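Local coordinates for DNA primase (Aquifex aeolicus, PDB 2AU3), which synthesises the short RNA primers from which DNA polymerase starts during DNA replication, working as a zinc-containing, DNA-dependent RNA polymerase, at residues 253-258 with 327-332; 127-132 with 204-209. All blocks are in the same frame, centred on the assembly; numbering follows the deposited sequence.

Contact 1 of 2, residues 253-258 with 327-332; sequences YFDLLR and YDPDEF
R258 reaches from one helix of the Toprim-like region to the carboxylate of D330 on another, and following its atoms outward shows how a charged pair can be framed by an aromatic ring. The bond to its CB heads toward 327-332. CG then lies 3.7 Å above the F254 ring plane, offset toward the rim, a turn back along its own helix. Bends at chi2 (-68°) and chi3 (-77°) fold the chain, bringing CD near D330 OD1 and turning the guanidinium edge onto that same oxygen. NE donates to D330 OD1 at 2.8 Å, with 152° at the hydrogen, the stronger arm of a salt bridge. NH2 adds its weak second arm, to D330 OD1 at 3.2 Å. The guanidinium and carboxylate planes stand nearly perpendicular, and OD1 takes both donors; NE reaches it from the anti side, well out of the carboxylate plane. The other oxygen, OD2, pairs with K334, while R258 NH1 pairs with E262, so each charge has a second mate. F254 CE2 approaches D330 CB at 3.7 Å, and D330 OD2 lies in plane at the edge of the F254 ring.

Beside this pair, D255 OD1 lies 3.8 Å from P329 CD. A water donates to D255 OD1 and weakly to D328 OD2, and accepts from D330 N, which is likely to ease the closeness of the two acidic side chains, D255 OD1 and D328 OD2 lying 4.7 Å apart. D328 is the N-cap of its helix, its OD1 accepting from E331 N. Both helices follow strands of the mixed sheet of the Toprim-like fold, 253-261 after 247-249 and 329-336 after 317-321, beside the predicted magnesium ligands E251, near D255, and D295, near P329.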
loop_
_atom_site.group_PDB
_atom_site.type_symbol
_atom_site.label_atom_id
_atom_site.label_comp_id
_atom_site.label_asym_id
_atom_site.label_seq_id
_atom_site.Cartn_x
_atom_site.Cartn_y
_atom_site.Cartn_z
ATOM N N TYR A 253 -4.455 -5.754 4.419
ATOM C CA TYR A 253 -3.307 -6.006 3.541
ATOM C C TYR A 253 -3.369 -7.397 2.882
ATOM O O TYR A 253 -2.963 -7.551 1.732
ATOM C CB TYR A 253 -1.990 -5.874 4.335
ATOM C CG TYR A 253 -1.728 -7.041 5.240
ATOM C CD1 TYR A 253 -0.985 -8.137 4.801
ATOM C CD2 TYR A 253 -2.262 -7.077 6.528
ATOM C CE1 TYR A 253 -0.781 -9.231 5.616
ATOM C CE2 TYR A 253 -2.056 -8.173 7.357
ATOM C CZ TYR A 253 -1.306 -9.240 6.893
ATOM O OH TYR A 253 -1.087 -10.335 7.693
ATOM N N PHE A 254 -3.814 -8.404 3.632
ATOM C CA PHE A 254 -3.813 -9.777 3.134
ATOM C C PHE A 254 -4.824 -9.896 1.995
ATOM O O PHE A 254 -4.527 -10.483 0.990
ATOM C CB PHE A 254 -4.110 -10.797 4.266
ATOM C CG PHE A 254 -4.361 -12.187 3.782
ATOM C CD1 PHE A 254 -3.311 -12.995 3.356
ATOM C CD2 PHE A 254 -5.666 -12.693 3.739
ATOM C CE1 PHE A 254 -3.546 -14.279 2.897
ATOM C CE2 PHE A 254 -5.914 -13.980 3.275
ATOM C CZ PHE A 254 -4.858 -14.776 2.853
ATOM N N ASP A 255 -6.001 -9.302 2.135
ATOM C CA ASP A 255 -6.965 -9.321 1.017
ATOM C C ASP A 255 -6.374 -8.633 -0.201
ATOM O O ASP A 255 -6.639 -9.029 -1.317
ATOM C CB ASP A 255 -8.266 -8.596 1.386
ATOM C CG ASP A 255 -8.737 -8.911 2.787
ATOM O OD1 ASP A 255 -9.326 -9.990 2.976
ATOM O OD2 ASP A 255 -8.568 -8.124 3.760
ATOM N N LEU A 256 -5.616 -7.556 0.018
ATOM C CA LEU A 256 -5.092 -6.815 -1.102
ATOM C C LEU A 256 -4.027 -7.663 -1.802
ATOM O O LEU A 256 -4.015 -7.777 -3.030
ATOM C CB LEU A 256 -4.478 -5.464 -0.656
ATOM C CG LEU A 256 -3.999 -4.535 -1.793
ATOM C CD1 LEU A 256 -4.221 -3.076 -1.373
ATOM C CD2 LEU A 256 -2.523 -4.738 -2.185
ATOM N N LEU A 257 -3.129 -8.253 -1.003
ATOM C CA LEU A 257 -2.030 -9.025 -1.549
ATOM C C LEU A 257 -2.548 -10.206 -2.348
ATOM O O LEU A 257 -1.967 -10.557 -3.380
ATOM C CB LEU A 257 -1.115 -9.492 -0.439
ATOM C CG LEU A 257 -0.386 -8.342 0.239
ATOM C CD1 LEU A 257 0.447 -8.867 1.379
ATOM C CD2 LEU A 257 0.468 -7.646 -0.803
ATOM N N ARG A 258 -3.658 -10.785 -1.885
ATOM C CA ARG A 258 -4.320 -11.883 -2.571
ATOM C C ARG A 258 -4.914 -11.460 -3.899
ATOM O O ARG A 258 -4.727 -12.144 -4.891
ATOM C CB ARG A 258 -5.437 -12.479 -1.701
ATOM C CG ARG A 258 -4.926 -13.409 -0.619
ATOM C CD ARG A 258 -4.332 -14.709 -1.157
ATOM N NE ARG A 258 -5.405 -15.611 -1.556
ATOM C CZ ARG A 258 -5.533 -16.158 -2.759
ATOM N NH1 ARG A 258 -4.655 -15.928 -3.713
ATOM N NH2 ARG A 258 -6.547 -16.949 -3.006
ATOM N N TYR A 327 -17.773 -16.077 3.266
ATOM C CA TYR A 327 -16.581 -15.957 2.416
ATOM C C TYR A 327 -15.866 -14.635 2.603
ATOM O O TYR A 327 -16.492 -13.584 2.567
ATOM C CB TYR A 327 -16.968 -16.069 0.934
ATOM C CG TYR A 327 -17.383 -17.478 0.515
ATOM C CD1 TYR A 327 -16.494 -18.316 -0.161
ATOM C CD2 TYR A 327 -18.633 -17.978 0.846
ATOM C CE1 TYR A 327 -16.868 -19.605 -0.546
ATOM C CE2 TYR A 327 -19.018 -19.280 0.484
ATOM C CZ TYR A 327 -18.130 -20.076 -0.217
ATOM O OH TYR A 327 -18.491 -21.344 -0.575
ATOM N N ASP A 328 -14.539 -14.679 2.732
ATOM C CA ASP A 328 -13.742 -13.475 2.536
ATOM C C ASP A 328 -13.194 -13.552 1.099
ATOM O O ASP A 328 -13.411 -14.558 0.426
ATOM C CB ASP A 328 -12.636 -13.330 3.602
ATOM C CG ASP A 328 -11.592 -14.409 3.521
ATOM O OD1 ASP A 328 -11.823 -15.404 2.798
ATOM O OD2 ASP A 328 -10.495 -14.341 4.147
ATOM N N PRO A 329 -12.584 -12.486 0.580
ATOM C CA PRO A 329 -12.020 -12.555 -0.771
ATOM C C PRO A 329 -11.151 -13.801 -1.038
ATOM O O PRO A 329 -11.285 -14.397 -2.091
ATOM C CB PRO A 329 -11.195 -11.266 -0.872
ATOM C CG PRO A 329 -11.946 -10.307 -0.015
ATOM C CD PRO A 329 -12.501 -11.122 1.141
ATOM N N ASP A 330 -10.284 -14.165 -0.095
ATOM C CA ASP A 330 -9.374 -15.293 -0.232
ATOM C C ASP A 330 -10.133 -16.613 -0.514
ATOM O O ASP A 330 -9.832 -17.308 -1.482
ATOM C CB ASP A 330 -8.566 -15.411 1.060
ATOM C CG ASP A 330 -7.773 -16.659 1.132
ATOM O OD1 ASP A 330 -7.116 -17.043 0.115
ATOM O OD2 ASP A 330 -7.737 -17.324 2.182
ATOM N N GLU A 331 -11.135 -16.913 0.318
ATOM C CA GLU A 331 -11.922 -18.149 0.200
ATOM C C GLU A 331 -12.791 -18.151 -1.044
ATOM O O GLU A 331 -12.958 -19.187 -1.694
ATOM C CB GLU A 331 -12.791 -18.350 1.454
ATOM C CG GLU A 331 -11.988 -18.621 2.735
ATOM C CD GLU A 331 -11.303 -19.988 2.756
ATOM O OE1 GLU A 331 -11.388 -20.749 1.750
ATOM O OE2 GLU A 331 -10.641 -20.300 3.786
ATOM N N PHE A 332 -13.373 -16.991 -1.365
ATOM C CA PHE A 332 -14.116 -16.863 -2.622
ATOM C C PHE A 332 -13.240 -17.198 -3.838
ATOM O O PHE A 332 -13.619 -18.004 -4.697
ATOM C CB PHE A 332 -14.760 -15.481 -2.784
ATOM C CG PHE A 332 -15.717 -15.414 -3.952
ATOM C CD1 PHE A 332 -17.073 -15.625 -3.774
ATOM C CD2 PHE A 332 -15.245 -15.214 -5.236
ATOM C CE1 PHE A 332 -17.947 -15.585 -4.851
ATOM C CE2 PHE A 332 -16.091 -15.188 -6.308
ATOM C CZ PHE A 332 -17.453 -15.362 -6.127
HETATM O O HOH W 1 -9.233 -12.406 2.205
#

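Contact 2 of 2, residues 127-132 with 204-209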
loop_
_atom_site.group_PDB
_atom_site.type_symbol
_atom_site.label_atom_id
_atom_site.label_comp_id
_atom_site.label_asym_id
_atom_site.label_seq_id
_atom_site.Cartn_x
_atom_site.Cartn_y
_atom_site.Cartn_z
ATOM N N SER A 127 8.907 -17.789 4.664
ATOM C CA SER A 127 8.687 -17.762 3.217
ATOM C C SER A 127 7.560 -18.721 2.867
ATOM O O SER A 127 6.589 -18.338 2.195
ATOM C CB SER A 127 9.952 -18.161 2.445
ATOM O OG SER A 127 10.939 -17.159 2.528
ATOM N N GLU A 128 7.673 -19.957 3.358
ATOM C CA GLU A 128 6.623 -20.955 3.127
ATOM C C GLU A 128 5.306 -20.502 3.715
ATOM O O GLU A 128 4.245 -20.719 3.108
ATOM C CB GLU A 128 7.009 -22.343 3.662
ATOM C CG GLU A 128 8.253 -22.931 3.012
ATOM C CD GLU A 128 8.454 -24.422 3.311
ATOM O OE1 GLU A 128 7.696 -25.001 4.133
ATOM O OE2 GLU A 128 9.366 -25.019 2.700
ATOM N N TYR A 129 5.347 -19.842 4.871
ATOM C CA TYR A 129 4.103 -19.345 5.448
ATOM C C TYR A 129 3.413 -18.447 4.451
ATOM O O TYR A 129 2.296 -18.731 4.043
ATOM C CB TYR A 129 4.314 -18.599 6.773
ATOM C CG TYR A 129 3.057 -17.899 7.272
ATOM C CD1 TYR A 129 2.101 -18.583 8.040
ATOM C CD2 TYR A 129 2.815 -16.563 6.965
ATOM C CE1 TYR A 129 0.941 -17.947 8.486
ATOM C CE2 TYR A 129 1.666 -15.914 7.412
ATOM C CZ TYR A 129 0.733 -16.615 8.176
ATOM O OH TYR A 129 -0.415 -15.963 8.598
ATOM N N VAL A 130 4.094 -17.376 4.043
ATOM C CA VAL A 130 3.520 -16.374 3.134
ATOM C C VAL A 130 2.926 -17.056 1.918
ATOM O O VAL A 130 1.806 -16.759 1.514
ATOM C CB VAL A 130 4.591 -15.371 2.665
ATOM C CG1 VAL A 130 4.072 -14.525 1.462
ATOM C CG2 VAL A 130 5.011 -14.475 3.823
ATOM N N LYS A 131 3.690 -17.989 1.361
ATOM C CA LYS A 131 3.283 -18.730 0.171
ATOM C C LYS A 131 2.054 -19.558 0.463
ATOM O O LYS A 131 1.105 -19.566 -0.322
ATOM C CB LYS A 131 4.417 -19.643 -0.305
ATOM C CG LYS A 131 4.703 -19.558 -1.795
ATOM C CD LYS A 131 4.526 -20.916 -2.464
ATOM C CE LYS A 131 4.782 -20.830 -3.980
ATOM N NZ LYS A 131 6.242 -20.677 -4.321
ATOM N N SER A 132 2.055 -20.218 1.621
ATOM C CA SER A 132 0.951 -21.090 2.012
ATOM C C SER A 132 -0.364 -20.326 2.130
ATOM O O SER A 132 -1.436 -20.903 1.950
ATOM C CB SER A 132 1.268 -21.812 3.336
ATOM O OG SER A 132 0.941 -21.001 4.457
ATOM N N GLY A 204 3.590 -2.685 8.692
ATOM C CA GLY A 204 2.723 -3.603 9.414
ATOM C C GLY A 204 3.473 -4.921 9.654
ATOM O O GLY A 204 4.390 -5.266 8.915
ATOM N N GLY A 205 3.102 -5.629 10.716
ATOM C CA GLY A 205 3.693 -6.901 11.046
ATOM C C GLY A 205 2.612 -7.883 11.462
ATOM O O GLY A 205 1.817 -7.599 12.363
ATOM N N ARG A 206 2.603 -9.035 10.810
ATOM C CA ARG A 206 1.623 -10.100 11.078
ATOM C C ARG A 206 2.354 -11.158 11.874
ATOM O O ARG A 206 3.304 -11.727 11.392
ATOM C CB ARG A 206 1.164 -10.708 9.739
ATOM C CG ARG A 206 0.432 -12.067 9.833
ATOM C CD ARG A 206 -0.662 -12.106 10.890
ATOM N NE ARG A 206 -1.957 -12.493 10.330
ATOM C CZ ARG A 206 -2.668 -13.539 10.730
ATOM N NH1 ARG A 206 -2.218 -14.322 11.709
ATOM N NH2 ARG A 206 -3.838 -13.803 10.151
ATOM N N ARG A 207 1.942 -11.444 13.094
ATOM C CA ARG A 207 2.717 -12.449 13.810
ATOM C C ARG A 207 2.431 -13.878 13.294
ATOM O O ARG A 207 1.325 -14.175 12.816
ATOM C CB ARG A 207 2.612 -12.278 15.327
ATOM C CG ARG A 207 1.597 -13.101 16.003
ATOM C CD ARG A 207 1.622 -12.924 17.508
ATOM N NE ARG A 207 0.268 -12.787 18.020
ATOM C CZ ARG A 207 -0.641 -13.754 17.963
ATOM N NH1 ARG A 207 -0.316 -14.929 17.444
ATOM N NH2 ARG A 207 -1.862 -13.562 18.444
ATOM N N ILE A 208 3.472 -14.702 13.269
ATOM C CA ILE A 208 3.365 -16.065 12.760
ATOM C C ILE A 208 3.637 -17.085 13.869
ATOM O O ILE A 208 3.494 -18.291 13.659
ATOM C CB ILE A 208 4.313 -16.292 11.551
ATOM C CG1 ILE A 208 5.765 -15.900 11.899
ATOM C CG2 ILE A 208 3.784 -15.539 10.321
ATOM C CD1 ILE A 208 6.815 -16.339 10.872
ATOM N N VAL A 209 4.046 -16.594 15.041
ATOM C CA VAL A 209 4.162 -17.454 16.220
ATOM C C VAL A 209 2.983 -17.239 17.173
ATOM O O VAL A 209 2.327 -16.203 17.120
ATOM C CB VAL A 209 5.517 -17.266 16.952
ATOM C CG1 VAL A 209 6.686 -17.517 15.987
ATOM C CG2 VAL A 209 5.629 -15.878 17.567
#
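Y129 meets I208 through the face of its ring: CG2 of I208 stands almost over the ring centre, 3.6 Å from the centroid and 14° off the normal, a textbook CH-pi contact. The torsion of Y129 (CG anti to the backbone N, chi1 171°) carries the ring off the helix toward the sheet, where it reaches I208. The nearest pair of atoms, Y129 CE2 and I208 CG2, is also 3.6 Å apart. At the far end of the ring, Y129 OH lies over the centre of one face of the R206 guanidinium, 3.9 Å from R206 CZ. The ring and guanidinium planes are 60° apart, so the hydroxyl sits above the guanidinium without the two flat groups stacking, and it lies off the line of the N-H bonds. One aromatic side chain thus bridges an aliphatic branch and a charge, two residues apart on the same chain. Replacing Y129 by an alanine would probably leave the CG2 methyl of I208 without its aromatic cover and open a gap between helix and sheet beside the R206 guanidinium.

The helix is 124-132 and the strand 200-207, parts of the N-terminal portion of the primase catalytic core, where a four-stranded antiparallel sheet carries the strand as an inner member. R206 bonds through its backbone to V189 on one neighbouring strand, and R207 to K215 on the other side. Further out, V130, next to Y129, packs on V189, the residue that I208 also touches. S132 OG donates to Y129 O at 2.7 Å, adding a side-chain bond at the last turn of the helix. Where the chain leaves the strand, R207 NH1 donates to V209 O at 3.0 Å, and R207 NE to S213 O, linking R207 to V209 and S213 in the chain beyond I208.

How the contacts relate
From the N terminus the chain passes the zinc-binding region and reaches helix 124-132, where contact 2 opens; with 71 residues between the segments, 204-209, at the end of strand 200-207, closes it. Contact 1 opens at helix 253-261 and closes a second loop, with 68 residues between its segments, at helix 329-336. The loops lie in series, neither nested nor crossed: the first stays within the N-terminal part of the catalytic core, the second within the Toprim-like region. Their centres are 15 Å apart, yet they meet in a packing contact, Y253 OH lying 3.1 Å from R206 CB. R133, just after helix 124-132, makes a cation-pi contact with F254, adding a further tie between the two regions.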